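Local coordinates for cyclic dimeric GMP binding protein (PDB 3PJV) that probably relays intracellular cyclic di-GMP signals across the inner membrane to control proteolysis in the periplasm, this being its periplasmic domain, at residues Ile58-Leu63 / Thr68-Asn73. Numbering follows the deposited sequence.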
loop_
_atom_site.group_PDB
_atom_site.type_symbol
_atom_site.label_atom_id
_atom_site.label_comp_id
_atom_site.label_asym_id
_atom_site.label_seq_id
_atom_site.Cartn_x
_atom_site.Cartn_y
_atom_site.Cartn_z
ATOM N N ILE A 58 -4.441 -0.787 -13.676
ATOM C CA ILE A 58 -5.059 -2.114 -13.579
ATOM C C ILE A 58 -5.963 -2.257 -14.789
ATOM O O ILE A 58 -6.723 -1.352 -15.113
ATOM C CB ILE A 58 -5.907 -2.279 -12.313
ATOM C CG1 ILE A 58 -5.037 -2.082 -11.074
ATOM C CG2 ILE A 58 -6.553 -3.684 -12.255
ATOM C CD1 ILE A 58 -5.806 -2.182 -9.779
ATOM N N ARG A 59 -5.865 -3.388 -15.465
ATOM C CA ARG A 59 -6.669 -3.639 -16.641
ATOM C C ARG A 59 -7.170 -5.077 -16.593
ATOM O O ARG A 59 -6.440 -5.974 -16.182
ATOM C CB ARG A 59 -5.812 -3.404 -17.892
ATOM C CG ARG A 59 -6.514 -3.577 -19.224
ATOM C CD ARG A 59 -5.510 -3.374 -20.360
ATOM N NE ARG A 59 -6.081 -3.646 -21.669
ATOM C CZ ARG A 59 -5.481 -4.360 -22.617
ATOM N NH1 ARG A 59 -4.277 -4.881 -22.401
ATOM N NH2 ARG A 59 -6.087 -4.557 -23.783
ATOM N N VAL A 60 -8.417 -5.293 -16.992
ATOM C CA VAL A 60 -8.955 -6.650 -17.100
ATOM C C VAL A 60 -9.288 -6.845 -18.561
ATOM O O VAL A 60 -9.995 -6.041 -19.153
ATOM C CB VAL A 60 -10.218 -6.834 -16.221
ATOM C CG1 VAL A 60 -10.761 -8.259 -16.345
ATOM C CG2 VAL A 60 -9.890 -6.482 -14.763
ATOM N N VAL A 61 -8.725 -7.892 -19.148
ATOM C CA VAL A 61 -8.874 -8.164 -20.574
ATOM C C VAL A 61 -9.692 -9.438 -20.798
ATOM O O VAL A 61 -9.419 -10.481 -20.202
ATOM C CB VAL A 61 -7.495 -8.297 -21.259
ATOM C CG1 VAL A 61 -7.652 -8.665 -22.744
ATOM C CG2 VAL A 61 -6.703 -7.005 -21.095
ATOM N N ASP A 62 -10.711 -9.337 -21.645
ATOM C CA ASP A 62 -11.527 -10.496 -21.987
ATOM C C ASP A 62 -10.739 -11.351 -22.979
ATOM O O ASP A 62 -10.385 -10.886 -24.051
ATOM C CB ASP A 62 -12.856 -10.032 -22.595
ATOM C CG ASP A 62 -13.786 -11.197 -22.950
ATOM O OD1 ASP A 62 -13.371 -12.087 -23.717
ATOM O OD2 ASP A 62 -14.925 -11.230 -22.444
ATOM N N LEU A 63 -10.447 -12.595 -22.610
ATOM C CA LEU A 63 -9.595 -13.451 -23.451
ATOM C C LEU A 63 -10.251 -13.913 -24.758
ATOM O O LEU A 63 -9.557 -14.189 -25.743
ATOM C CB LEU A 63 -9.092 -14.658 -22.655
ATOM C CG LEU A 63 -8.050 -14.326 -21.587
ATOM C CD1 LEU A 63 -7.645 -15.569 -20.814
ATOM C CD2 LEU A 63 -6.832 -13.659 -22.217
ATOM N N THR A 68 -10.579 -4.815 -23.744
ATOM C CA THR A 68 -10.536 -4.386 -22.355
ATOM C C THR A 68 -11.947 -4.371 -21.785
ATOM O O THR A 68 -12.859 -3.791 -22.369
ATOM C CB THR A 68 -9.935 -2.989 -22.248
ATOM O OG1 THR A 68 -8.593 -3.021 -22.747
ATOM C CG2 THR A 68 -9.929 -2.527 -20.800
ATOM N N ILE A 69 -12.126 -5.025 -20.645
ATOM C CA ILE A 69 -13.418 -5.053 -19.976
ATOM C C ILE A 69 -13.518 -3.824 -19.088
ATOM O O ILE A 69 -14.525 -3.108 -19.080
ATOM C CB ILE A 69 -13.548 -6.307 -19.096
ATOM C CG1 ILE A 69 -13.577 -7.572 -19.959
ATOM C CG2 ILE A 69 -14.779 -6.203 -18.199
ATOM C CD1 ILE A 69 -13.481 -8.843 -19.154
ATOM N N VAL A 70 -12.450 -3.576 -18.343
ATOM C CA VAL A 70 -12.368 -2.401 -17.491
ATOM C C VAL A 70 -10.907 -2.034 -17.323
ATOM O O VAL A 70 -10.036 -2.892 -17.328
ATOM C CB VAL A 70 -13.029 -2.638 -16.116
ATOM C CG1 VAL A 70 -12.217 -3.609 -15.303
ATOM C CG2 VAL A 70 -13.196 -1.317 -15.366
ATOM N N GLU A 71 -10.632 -0.747 -17.212
ATOM C CA GLU A 71 -9.269 -0.326 -16.914
ATOM C C GLU A 71 -9.204 0.986 -16.150
ATOM O O GLU A 71 -10.144 1.776 -16.139
ATOM C CB GLU A 71 -8.428 -0.231 -18.182
ATOM C CG GLU A 71 -8.797 0.909 -19.076
ATOM C CD GLU A 71 -7.912 0.977 -20.304
ATOM O OE1 GLU A 71 -6.682 0.805 -20.159
ATOM O OE2 GLU A 71 -8.452 1.191 -21.410
ATOM N N ARG A 72 -8.064 1.188 -15.509
ATOM C CA ARG A 72 -7.840 2.350 -14.684
ATOM C C ARG A 72 -6.372 2.710 -14.813
ATOM O O ARG A 72 -5.511 1.841 -14.818
ATOM C CB ARG A 72 -8.154 2.015 -13.224
ATOM C CG ARG A 72 -9.642 1.802 -12.911
ATOM C CD ARG A 72 -10.395 3.104 -12.984
ATOM N NE ARG A 72 -11.779 3.017 -12.519
ATOM C CZ ARG A 72 -12.793 2.586 -13.266
ATOM N NH1 ARG A 72 -12.576 2.176 -14.513
ATOM N NH2 ARG A 72 -14.024 2.554 -12.768
ATOM N N ASN A 73 -6.088 4.001 -14.905
ATOM C CA ASN A 73 -4.723 4.454 -15.049
ATOM C C ASN A 73 -4.509 5.668 -14.184
ATOM O O ASN A 73 -5.384 6.531 -14.103
ATOM C CB ASN A 73 -4.429 4.828 -16.508
ATOM C CG ASN A 73 -4.213 3.624 -17.386
ATOM O OD1 ASN A 73 -3.085 3.163 -17.553
ATOM N ND2 ASN A 73 -5.291 3.105 -17.961
#
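Arg59 leans over Val61 to grip Thr68 on the antiparallel partner strand. Its CB lies 4.1 Å from CB of Glu71, the residue directly across; CG touches both that CB and CG2 of Thr68. With CG anti to the backbone N (chi1 -178°) and the chain extended as far as NE, CD passes 3.9 Å from Thr68 OG1 and the guanidinium arrives edge-on at the threonine. NE bonds to Thr68 OG1 at 2.8 Å and NH2 reaches the same oxygen at 3.1 Å, with OG1 lying almost exactly in the guanidinium plane. CG2 of Val61 sits under one face, 3.3 Å from the plane, while NH1 forms a salt bridge with Glu111 of the second subunit. Cut back to an alanine, this position is likely to leave Thr68 OG1 without its two arginine donors and that glutamate without its charged mate. On the other sheet face, Val60 CG2 packs 3.7 Å from Val70 CG1, beside Val46 of helix 39-50. Val60 O accepts from Ile69 N, and Val60 N donates to Val70 O at 2.9 Å. Two residues thus face one: a classic beta bulge in an antiparallel hairpin, whose strand 55-62 also pairs with the other subunit, continuing the sheet across the dimer interface.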